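PDB 4GL8: oligopeptide ABC transporter OppAIV from Borrelia burgdorferi B31, which probably binds oligopeptides and delivers them to an ABC transporter for uptake, as other members of solute-binding protein family 5 do. Local coordinates for residues A[278-289]-A[495-506]; A[297-305]-A[361-372]. All blocks are in the same frame, centred on the assembly; numbering follows the deposited sequence.

Contact 1: residues A[278-289]-A[495-506]; sequences DDYYSMGINSTS and LNITSSSYLFRN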
loop_
_atom_site.group_PDB
_atom_site.type_symbol
_atom_site.label_atom_id
_atom_site.label_comp_id
_atom_site.label_asym_id
_atom_site.label_seq_id
_atom_site.Cartn_x
_atom_site.Cartn_y
_atom_site.Cartn_z
ATOM N N ASP A 278 -17.055 -20.059 -10.966
ATOM C CA ASP A 278 -16.271 -20.928 -10.117
ATOM C C ASP A 278 -14.816 -20.462 -10.018
ATOM O O ASP A 278 -14.049 -20.976 -9.195
ATOM C CB ASP A 278 -16.341 -22.348 -10.659
ATOM C CG ASP A 278 -17.791 -22.894 -10.715
ATOM O OD1 ASP A 278 -18.692 -22.388 -9.986
ATOM O OD2 ASP A 278 -18.014 -23.844 -11.491
ATOM N N ASP A 279 -14.444 -19.488 -10.849
ATOM C CA ASP A 279 -13.078 -18.989 -10.876
ATOM C C ASP A 279 -12.990 -17.573 -10.323
ATOM O O ASP A 279 -11.988 -16.906 -10.517
ATOM C CB ASP A 279 -12.486 -19.098 -12.292
ATOM C CG ASP A 279 -13.245 -18.287 -13.324
ATOM O OD1 ASP A 279 -12.898 -18.400 -14.525
ATOM O OD2 ASP A 279 -14.183 -17.533 -12.962
ATOM N N TYR A 280 -14.040 -17.136 -9.629
ATOM C CA TYR A 280 -14.092 -15.816 -9.004
ATOM C C TYR A 280 -13.814 -15.958 -7.518
ATOM O O TYR A 280 -14.295 -16.896 -6.873
ATOM C CB TYR A 280 -15.469 -15.168 -9.205
ATOM C CG TYR A 280 -15.691 -13.865 -8.446
ATOM C CD1 TYR A 280 -15.290 -12.644 -8.986
ATOM C CD2 TYR A 280 -16.325 -13.857 -7.194
ATOM C CE1 TYR A 280 -15.490 -11.445 -8.300
ATOM C CE2 TYR A 280 -16.537 -12.674 -6.504
ATOM C CZ TYR A 280 -16.113 -11.471 -7.065
ATOM O OH TYR A 280 -16.312 -10.311 -6.393
ATOM N N TYR A 281 -13.056 -15.004 -6.993
ATOM C CA TYR A 281 -12.666 -14.975 -5.597
ATOM C C TYR A 281 -12.886 -13.573 -5.058
ATOM O O TYR A 281 -12.890 -12.605 -5.813
ATOM C CB TYR A 281 -11.197 -15.275 -5.456
ATOM C CG TYR A 281 -10.772 -16.672 -5.825
ATOM C CD1 TYR A 281 -10.716 -17.076 -7.160
ATOM C CD2 TYR A 281 -10.364 -17.579 -4.846
ATOM C CE1 TYR A 281 -10.297 -18.351 -7.505
ATOM C CE2 TYR A 281 -9.938 -18.855 -5.194
ATOM C CZ TYR A 281 -9.911 -19.230 -6.529
ATOM O OH TYR A 281 -9.479 -20.485 -6.884
ATOM N N SER A 282 -13.045 -13.474 -3.748
ATOM C CA SER A 282 -13.336 -12.200 -3.122
ATOM C C SER A 282 -12.970 -12.284 -1.665
ATOM O O SER A 282 -13.230 -13.299 -1.014
ATOM C CB SER A 282 -14.828 -11.866 -3.262
ATOM O OG SER A 282 -15.060 -10.595 -2.707
ATOM N N MET A 283 -12.363 -11.222 -1.154
ATOM C CA MET A 283 -12.005 -11.176 0.248
ATOM C C MET A 283 -11.948 -9.759 0.756
ATOM O O MET A 283 -11.501 -8.864 0.039
ATOM C CB MET A 283 -10.639 -11.832 0.473
ATOM C CG MET A 283 -10.340 -12.071 1.942
ATOM S SD MET A 283 -8.847 -13.006 2.237
ATOM C CE MET A 283 -9.416 -14.684 1.940
ATOM N N GLY A 284 -12.403 -9.578 1.994
ATOM C CA GLY A 284 -12.117 -8.381 2.757
ATOM C C GLY A 284 -10.599 -8.256 2.970
ATOM O O GLY A 284 -9.961 -9.202 3.428
ATOM N N ILE A 285 -10.017 -7.111 2.629
ATOM C CA ILE A 285 -8.565 -6.916 2.837
ATOM C C ILE A 285 -8.273 -5.742 3.772
ATOM O O ILE A 285 -9.170 -4.968 4.079
ATOM C CB ILE A 285 -7.800 -6.749 1.501
ATOM C CG1 ILE A 285 -8.402 -5.635 0.647
ATOM C CG2 ILE A 285 -7.801 -8.065 0.713
ATOM C CD1 ILE A 285 -7.485 -5.202 -0.492
ATOM N N ASN A 286 -7.018 -5.621 4.225
ATOM C CA ASN A 286 -6.609 -4.526 5.088
ATOM C C ASN A 286 -6.311 -3.285 4.276
ATOM O O ASN A 286 -5.178 -2.781 4.233
ATOM C CB ASN A 286 -5.395 -4.922 5.901
ATOM C CG ASN A 286 -5.755 -5.801 7.086
ATOM O OD1 ASN A 286 -6.905 -5.841 7.524
ATOM N ND2 ASN A 286 -4.768 -6.513 7.606
ATOM N N SER A 287 -7.345 -2.748 3.673
ATOM C CA SER A 287 -7.172 -1.674 2.732
ATOM C C SER A 287 -8.425 -0.810 2.788
ATOM O O SER A 287 -9.503 -1.331 3.026
ATOM C CB SER A 287 -6.946 -2.298 1.359
ATOM O OG SER A 287 -6.310 -1.398 0.518
ATOM N N THR A 288 -8.273 0.504 2.642
ATOM C CA THR A 288 -9.368 1.437 2.763
ATOM C C THR A 288 -9.543 2.264 1.502
ATOM O O THR A 288 -8.602 2.492 0.743
ATOM C CB THR A 288 -9.189 2.435 3.948
ATOM O OG1 THR A 288 -8.032 3.258 3.770
ATOM C CG2 THR A 288 -9.103 1.699 5.307
ATOM N N SER A 289 -10.766 2.756 1.331
ATOM C CA SER A 289 -11.092 3.767 0.324
ATOM C C SER A 289 -11.501 5.064 1.042
ATOM O O SER A 289 -12.342 5.059 1.944
ATOM C CB SER A 289 -12.210 3.269 -0.595
ATOM O OG SER A 289 -12.813 4.347 -1.328
ATOM N N LEU A 495 -14.632 6.298 3.338
ATOM C CA LEU A 495 -15.723 5.655 2.631
ATOM C C LEU A 495 -15.971 4.190 2.973
ATOM O O LEU A 495 -17.093 3.804 3.280
ATOM C CB LEU A 495 -15.485 5.777 1.121
ATOM C CG LEU A 495 -15.589 7.201 0.557
ATOM C CD1 LEU A 495 -15.104 7.247 -0.873
ATOM C CD2 LEU A 495 -17.006 7.697 0.622
ATOM N N ASN A 496 -14.956 3.348 2.861
ATOM C CA ASN A 496 -15.167 1.949 3.196
ATOM C C ASN A 496 -13.874 1.216 3.437
ATOM O O ASN A 496 -12.781 1.750 3.206
ATOM C CB ASN A 496 -15.978 1.234 2.115
ATOM C CG ASN A 496 -15.354 1.366 0.748
ATOM O OD1 ASN A 496 -14.287 0.819 0.487
ATOM N ND2 ASN A 496 -16.021 2.109 -0.136
ATOM N N ILE A 497 -14.025 0.013 3.973
ATOM C CA ILE A 497 -12.950 -0.932 4.103
ATOM C C ILE A 497 -13.102 -1.854 2.918
ATOM O O ILE A 497 -14.138 -2.508 2.752
ATOM C CB ILE A 497 -13.074 -1.781 5.375
ATOM C CG1 ILE A 497 -13.260 -0.894 6.620
ATOM C CG2 ILE A 497 -11.889 -2.743 5.452
ATOM C CD1 ILE A 497 -12.107 0.056 6.936
ATOM N N THR A 498 -12.055 -1.952 2.122
ATOM C CA THR A 498 -12.136 -2.545 0.773
ATOM C C THR A 498 -12.253 -4.069 0.784
ATOM O O THR A 498 -11.713 -4.718 1.663
ATOM C CB THR A 498 -10.870 -2.136 -0.017
ATOM O OG1 THR A 498 -10.993 -0.763 -0.414
ATOM C CG2 THR A 498 -10.641 -3.033 -1.229
ATOM N N SER A 499 -12.961 -4.613 -0.203
ATOM C CA SER A 499 -12.902 -6.035 -0.559
ATOM C C SER A 499 -12.469 -6.150 -2.003
ATOM O O SER A 499 -13.088 -5.552 -2.857
ATOM C CB SER A 499 -14.275 -6.695 -0.424
ATOM O OG SER A 499 -14.666 -6.725 0.946
ATOM N N SER A 500 -11.427 -6.918 -2.293
ATOM C CA SER A 500 -10.948 -7.025 -3.663
ATOM C C SER A 500 -11.477 -8.270 -4.365
ATOM O O SER A 500 -11.736 -9.281 -3.746
ATOM C CB SER A 500 -9.433 -7.051 -3.674
ATOM O OG SER A 500 -8.921 -5.732 -3.580
ATOM N N SER A 501 -11.570 -8.188 -5.681
ATOM C CA SER A 501 -12.129 -9.253 -6.505
ATOM C C SER A 501 -11.023 -9.843 -7.376
ATOM O O SER A 501 -10.096 -9.142 -7.745
ATOM C CB SER A 501 -13.246 -8.679 -7.381
ATOM O OG SER A 501 -14.472 -8.590 -6.671
ATOM N N TYR A 502 -11.087 -11.142 -7.661
ATOM C CA TYR A 502 -10.070 -11.787 -8.511
ATOM C C TYR A 502 -10.675 -12.848 -9.407
ATOM O O TYR A 502 -11.677 -13.498 -9.029
ATOM C CB TYR A 502 -8.987 -12.476 -7.670
ATOM C CG TYR A 502 -8.451 -11.677 -6.518
ATOM C CD1 TYR A 502 -7.184 -11.070 -6.588
ATOM C CD2 TYR A 502 -9.190 -11.541 -5.342
ATOM C CE1 TYR A 502 -6.692 -10.339 -5.533
ATOM C CE2 TYR A 502 -8.700 -10.809 -4.280
ATOM C CZ TYR A 502 -7.453 -10.210 -4.377
ATOM O OH TYR A 502 -6.965 -9.488 -3.314
ATOM N N LEU A 503 -10.067 -13.025 -10.584
ATOM C CA LEU A 503 -10.328 -14.191 -11.432
ATOM C C LEU A 503 -9.027 -14.951 -11.539
ATOM O O LEU A 503 -7.980 -14.359 -11.773
ATOM C CB LEU A 503 -10.822 -13.798 -12.837
ATOM C CG LEU A 503 -12.189 -13.100 -12.891
ATOM C CD1 LEU A 503 -12.398 -12.420 -14.238
ATOM C CD2 LEU A 503 -13.315 -14.080 -12.618
ATOM N N PHE A 504 -9.103 -16.268 -11.396
ATOM C CA PHE A 504 -7.923 -17.143 -11.408
ATOM C C PHE A 504 -8.369 -18.500 -11.944
ATOM O O PHE A 504 -9.346 -19.065 -11.472
ATOM C CB PHE A 504 -7.371 -17.240 -9.986
ATOM C CG PHE A 504 -6.235 -18.210 -9.809
ATOM C CD1 PHE A 504 -4.922 -17.845 -10.117
ATOM C CD2 PHE A 504 -6.458 -19.450 -9.254
ATOM C CE1 PHE A 504 -3.870 -18.732 -9.919
ATOM C CE2 PHE A 504 -5.410 -20.348 -9.060
ATOM C CZ PHE A 504 -4.112 -19.988 -9.389
ATOM N N ARG A 505 -7.647 -18.992 -12.945
ATOM C CA ARG A 505 -7.962 -20.235 -13.634
ATOM C C ARG A 505 -7.587 -21.444 -12.773
ATOM O O ARG A 505 -6.543 -22.087 -12.980
ATOM C CB ARG A 505 -7.243 -20.258 -14.994
ATOM C CG ARG A 505 -7.852 -19.296 -16.026
ATOM C CD ARG A 505 -9.223 -19.759 -16.526
ATOM N NE ARG A 505 -9.200 -21.130 -17.077
ATOM C CZ ARG A 505 -8.847 -21.466 -18.323
ATOM N NH1 ARG A 505 -8.484 -20.555 -19.231
ATOM N NH2 ARG A 505 -8.826 -22.740 -18.662
ATOM N N ASN A 506 -8.438 -21.717 -11.774
ATOM C CA ASN A 506 -8.205 -22.814 -10.835
ATOM C C ASN A 506 -8.403 -24.212 -11.448
ATOM O O ASN A 506 -8.060 -25.199 -10.815
ATOM C CB ASN A 506 -9.022 -22.647 -9.534
ATOM C CG ASN A 506 -10.517 -22.447 -9.780
ATOM O OD1 ASN A 506 -11.056 -22.896 -10.784
ATOM N ND2 ASN A 506 -11.183 -21.756 -8.862
HETATM O O HOH W 1 -8.277 -0.405 -1.555
HETATM O O HOH W 2 -14.969 3.230 -2.542
#
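The side-chain amide nitrogen of Asn-506, ND2, spends its two N-H bonds on segment 278-289: one runs to Asp-278 O at 3.0 Å, nearly straight at 172°, the other to Tyr-281 OH at 2.9 Å. Both acceptors lie close to the amide plane, which stands 60° from the Tyr-281 ring, so the amide is fixed in rotation. With CG anti to its carbonyl carbon (chi1 -67°), the Tyr-281 ring leans along the strand, and its CE1 meets Phe-504 CB at 4.0 Å; Trp-512 packs edge-to-face with the same ring. On the opposite face of the sheet Tyr-280 lays its ring alongside the neighbouring strand. Its OH bonds to Ser-501 OG, which sits at the ring edge. Farther on, Ile-285 and Thr-498 lie side by side, and CD1 of Ile-285 packs 3.4 Å from Ser-500 OG, whose hydrogen-bond partner is Lys-264 NZ. The chain turns a corner at Asn-286, the centre of an inverse gamma turn, and a beta bulge shifts the register by two between Gly-284 and Thr-288. Beyond the corner, Ser-287 OG and Thr-498 OG1 share a water, and Ser-287 also touches the bound peptide. Ser-289 O then accepts from both Leu-495 N (3.0 Å) and Asn-496 N (3.3 Å), a classic beta bulge within a bent antiparallel pairing in which strand 492-504 serves both 280-285 and 287-293.

Contact 2: residues A[297-305]-A[361-372]; sequences VKPLDNVKV and AGYPNGNNFPLL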
loop_
_atom_site.group_PDB
_atom_site.type_symbol
_atom_site.label_atom_id
_atom_site.label_comp_id
_atom_site.label_asym_id
_atom_site.label_seq_id
_atom_site.Cartn_x
_atom_site.Cartn_y
_atom_site.Cartn_z
ATOM N N VAL A 297 -6.486 24.197 -0.451
ATOM C CA VAL A 297 -7.386 24.642 -1.520
ATOM C C VAL A 297 -8.708 25.041 -0.923
ATOM O O VAL A 297 -9.360 24.225 -0.285
ATOM C CB VAL A 297 -7.610 23.559 -2.605
ATOM C CG1 VAL A 297 -8.674 24.010 -3.589
ATOM C CG2 VAL A 297 -6.312 23.283 -3.335
ATOM N N LYS A 298 -9.112 26.286 -1.124
ATOM C CA LYS A 298 -10.365 26.750 -0.554
ATOM C C LYS A 298 -11.567 26.244 -1.335
ATOM O O LYS A 298 -11.506 26.177 -2.558
ATOM C CB LYS A 298 -10.364 28.269 -0.470
ATOM C CG LYS A 298 -9.295 28.761 0.489
ATOM C CD LYS A 298 -9.369 30.248 0.700
ATOM C CE LYS A 298 -8.415 30.704 1.792
ATOM N NZ LYS A 298 -8.937 30.404 3.156
ATOM N N PRO A 299 -12.687 25.912 -0.645
ATOM C CA PRO A 299 -12.973 26.018 0.777
ATOM C C PRO A 299 -12.761 24.706 1.571
ATOM O O PRO A 299 -13.427 24.486 2.592
ATOM C CB PRO A 299 -14.456 26.381 0.770
ATOM C CG PRO A 299 -15.005 25.550 -0.353
ATOM C CD PRO A 299 -13.898 25.495 -1.384
ATOM N N LEU A 300 -11.808 23.879 1.143
ATOM C CA LEU A 300 -11.554 22.614 1.811
ATOM C C LEU A 300 -10.827 22.809 3.153
ATOM O O LEU A 300 -10.764 21.892 3.969
ATOM C CB LEU A 300 -10.816 21.644 0.883
ATOM C CG LEU A 300 -11.501 21.367 -0.463
ATOM C CD1 LEU A 300 -10.648 20.493 -1.367
ATOM C CD2 LEU A 300 -12.838 20.681 -0.216
ATOM N N ASP A 301 -10.352 24.032 3.399
ATOM C CA ASP A 301 -9.811 24.424 4.686
ATOM C C ASP A 301 -10.902 24.666 5.737
ATOM O O ASP A 301 -10.592 24.956 6.887
ATOM C CB ASP A 301 -8.897 25.681 4.550
ATOM C CG ASP A 301 -9.581 26.858 3.866
ATOM O OD1 ASP A 301 -10.693 26.732 3.352
ATOM O OD2 ASP A 301 -8.980 27.948 3.810
ATOM N N ASN A 302 -12.169 24.559 5.333
ATOM C CA ASN A 302 -13.310 24.812 6.204
ATOM C C ASN A 302 -13.874 23.492 6.723
ATOM O O ASN A 302 -14.464 22.736 5.948
ATOM C CB ASN A 302 -14.393 25.578 5.427
ATOM C CG ASN A 302 -15.492 26.112 6.311
ATOM O OD1 ASN A 302 -15.847 25.534 7.342
ATOM N ND2 ASN A 302 -16.039 27.215 5.907
ATOM N N VAL A 303 -13.716 23.240 8.025
ATOM C CA VAL A 303 -14.098 21.932 8.620
ATOM C C VAL A 303 -15.547 21.564 8.294
ATOM O O VAL A 303 -15.821 20.436 7.924
ATOM C CB VAL A 303 -13.763 21.848 10.129
ATOM C CG1 VAL A 303 -14.586 22.829 10.964
ATOM C CG2 VAL A 303 -13.946 20.444 10.668
ATOM N N LYS A 304 -16.432 22.562 8.355
ATOM C CA LYS A 304 -17.832 22.425 7.977
ATOM C C LYS A 304 -18.039 21.973 6.547
ATOM O O LYS A 304 -18.937 21.176 6.288
ATOM C CB LYS A 304 -18.588 23.754 8.169
ATOM C CG LYS A 304 -18.731 24.168 9.624
ATOM C CD LYS A 304 -19.885 25.122 9.802
ATOM C CE LYS A 304 -20.118 25.390 11.278
ATOM N NZ LYS A 304 -19.219 26.499 11.690
ATOM N N VAL A 305 -17.235 22.501 5.619
ATOM C CA VAL A 305 -17.281 22.021 4.234
ATOM C C VAL A 305 -16.847 20.542 4.186
ATOM O O VAL A 305 -17.537 19.695 3.629
ATOM C CB VAL A 305 -16.421 22.889 3.308
ATOM C CG1 VAL A 305 -16.186 22.208 1.968
ATOM C CG2 VAL A 305 -17.093 24.234 3.071
ATOM N N ALA A 361 -21.534 27.143 6.499
ATOM C CA ALA A 361 -20.214 27.449 5.964
ATOM C C ALA A 361 -20.251 28.637 5.008
ATOM O O ALA A 361 -19.202 29.184 4.692
ATOM C CB ALA A 361 -19.632 26.239 5.257
ATOM N N GLY A 362 -21.432 29.026 4.542
ATOM C CA GLY A 362 -21.577 30.187 3.646
ATOM C C GLY A 362 -22.060 29.854 2.238
ATOM O O GLY A 362 -22.035 30.710 1.372
ATOM N N TYR A 363 -22.527 28.620 2.011
ATOM C CA TYR A 363 -22.971 28.164 0.679
ATOM C C TYR A 363 -24.377 27.568 0.740
ATOM O O TYR A 363 -24.572 26.387 0.445
ATOM C CB TYR A 363 -21.979 27.125 0.119
ATOM C CG TYR A 363 -20.565 27.545 0.335
ATOM C CD1 TYR A 363 -19.967 28.446 -0.522
ATOM C CD2 TYR A 363 -19.850 27.107 1.444
ATOM C CE1 TYR A 363 -18.677 28.875 -0.316
ATOM C CE2 TYR A 363 -18.553 27.552 1.677
ATOM C CZ TYR A 363 -17.976 28.443 0.780
ATOM O OH TYR A 363 -16.699 28.921 0.946
ATOM N N PRO A 364 -25.362 28.374 1.155
ATOM C CA PRO A 364 -26.693 27.792 1.262
ATOM C C PRO A 364 -27.173 27.292 -0.109
ATOM O O PRO A 364 -26.898 27.915 -1.140
ATOM C CB PRO A 364 -27.545 28.959 1.798
ATOM C CG PRO A 364 -26.817 30.178 1.346
ATOM C CD PRO A 364 -25.366 29.807 1.496
ATOM N N ASN A 365 -27.835 26.148 -0.109
ATOM C CA ASN A 365 -28.207 25.430 -1.343
ATOM C C ASN A 365 -27.109 25.403 -2.412
ATOM O O ASN A 365 -27.393 25.355 -3.608
ATOM C CB ASN A 365 -29.518 25.965 -1.933
ATOM C CG ASN A 365 -30.162 24.965 -2.907
ATOM O OD1 ASN A 365 -30.212 23.756 -2.630
ATOM N ND2 ASN A 365 -30.624 25.458 -4.069
ATOM N N GLY A 366 -25.859 25.425 -1.950
ATOM C CA GLY A 366 -24.701 25.394 -2.805
ATOM C C GLY A 366 -24.237 26.713 -3.391
ATOM O O GLY A 366 -23.234 26.731 -4.088
ATOM N N ASN A 367 -24.942 27.809 -3.117
ATOM C CA ASN A 367 -24.594 29.123 -3.694
ATOM C C ASN A 367 -23.139 29.528 -3.440
ATOM O O ASN A 367 -22.649 29.430 -2.309
ATOM C CB ASN A 367 -25.472 30.239 -3.134
ATOM C CG ASN A 367 -26.922 30.104 -3.524
ATOM O OD1 ASN A 367 -27.272 29.410 -4.474
ATOM N ND2 ASN A 367 -27.782 30.785 -2.780
ATOM N N ASN A 368 -22.458 29.946 -4.505
ATOM C CA ASN A 368 -21.073 30.367 -4.454
ATOM C C ASN A 368 -20.050 29.295 -4.110
ATOM O O ASN A 368 -18.868 29.611 -3.999
ATOM C CB ASN A 368 -20.928 31.586 -3.528
ATOM C CG ASN A 368 -21.739 32.768 -4.023
ATOM O OD1 ASN A 368 -21.573 33.202 -5.167
ATOM N ND2 ASN A 368 -22.644 33.268 -3.191
ATOM N N PHE A 369 -20.463 28.024 -4.009
ATOM C CA PHE A 369 -19.483 26.935 -3.921
ATOM C C PHE A 369 -18.654 26.854 -5.214
ATOM O O PHE A 369 -19.215 26.797 -6.298
ATOM C CB PHE A 369 -20.128 25.585 -3.639
ATOM C CG PHE A 369 -19.173 24.609 -2.974
ATOM C CD1 PHE A 369 -18.917 24.698 -1.593
ATOM C CD2 PHE A 369 -18.486 23.665 -3.719
ATOM C CE1 PHE A 369 -18.037 23.845 -0.971
ATOM C CE2 PHE A 369 -17.578 22.826 -3.097
ATOM C CZ PHE A 369 -17.359 22.906 -1.714
ATOM N N PRO A 370 -17.313 26.880 -5.104
ATOM C CA PRO A 370 -16.542 26.879 -6.352
ATOM C C PRO A 370 -16.537 25.529 -7.066
ATOM O O PRO A 370 -16.851 24.488 -6.475
ATOM C CB PRO A 370 -15.118 27.241 -5.904
ATOM C CG PRO A 370 -15.079 26.940 -4.440
ATOM C CD PRO A 370 -16.469 27.094 -3.915
ATOM N N LEU A 371 -16.148 25.551 -8.327
ATOM C CA LEU A 371 -16.020 24.345 -9.104
ATOM C C LEU A 371 -14.705 23.640 -8.772
ATOM O O LEU A 371 -13.676 23.987 -9.292
ATOM C CB LEU A 371 -16.102 24.711 -10.597
ATOM C CG LEU A 371 -16.045 23.538 -11.589
ATOM C CD1 LEU A 371 -17.262 22.634 -11.430
ATOM C CD2 LEU A 371 -15.923 24.048 -13.012
ATOM N N LEU A 372 -14.740 22.639 -7.910
ATOM C CA LEU A 372 -13.541 21.826 -7.615
ATOM C C LEU A 372 -13.369 20.600 -8.564
ATOM O O LEU A 372 -14.361 20.016 -9.024
ATOM C CB LEU A 372 -13.615 21.310 -6.182
ATOM C CG LEU A 372 -13.772 22.366 -5.090
ATOM C CD1 LEU A 372 -14.003 21.679 -3.750
ATOM C CD2 LEU A 372 -12.560 23.292 -5.031
HETATM O O HOH W 3 -15.131 28.416 3.527
#
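Apolar packing carries most of this contact, and Pro-299, preceded by a cis peptide bond, stands at its middle. CB, CG and CD of Pro-299 each meet a different residue. Pro-299 CB touches the hydroxyl of Tyr-363, 3.4 Å from OH. Pro-299 CG lies 3.5 Å from Phe-369 CE1, the two side chains crossing at about a right angle. Pro-299 CD meets Pro-370 CG at 3.6 Å. Val-305 approaches from the first turn of helix 303-311 with its branches divided. CG1, anti to the backbone N (chi1 166°), arrives in the plane of the Phe-369 ring at its edge, 3.8 Å from CE1, whereas CG2 touches both Tyr-363 CE2 and the methyl of Ala-361. The two aromatic rings also meet each other: Phe-369 CD1 sits 3.8 Å above the plane of Tyr-363, displaced toward the rim, and Leu-358 of helix 351-361 packs against both. At the other end Leu-300 and Leu-372 reach toward each other, CD2 to CD1 at 3.9 Å, and both lean on Ile-422 of strand 422-428.

Two helix ends meet here. A Schellman motif at Gly-362, with positive phi, finishes helix 351-361, and Asn-302, which closes a type I turn begun at Pro-299, is the N-cap of helix 303-311.

Polar links are few, and no direct hydrogen bond joins the segments. Asn-302 is engaged at both ends of its amide: OD1 takes a weak capping bond from Lys-304 N, while ND2 donates to a water at 2.8 Å. That water, in the plane of the Tyr-363 ring at its edge, is also hydrogen-bonded to Tyr-363 OH. Within 297-305, Lys-298 NZ forms a salt bridge with the syn lone pair of Asp-301 OD2.

Overall arrangement
From the N terminus, the chain forms strand 31-35, then the five-stranded antiparallel sheet, and later strands 209-215, 219-224, 238-242 and 261-263, before it reaches strands 280-285 and 287-293, where contact 1 begins. Soon afterwards the turn leading into helix 303-311 and its first residues supply the first half of contact 2. Helices 315-323 and 351-361 follow, and contact 2 closes its loop by joining the start of helix 303-311 to the connection between helix 351-361 and strand 372-377. The chain then runs on to strand 492-504, which returns antiparallel to join strands 280-285 and 287-293 and close contact 1, so the smaller loop lies wholly within the larger and the two do not cross.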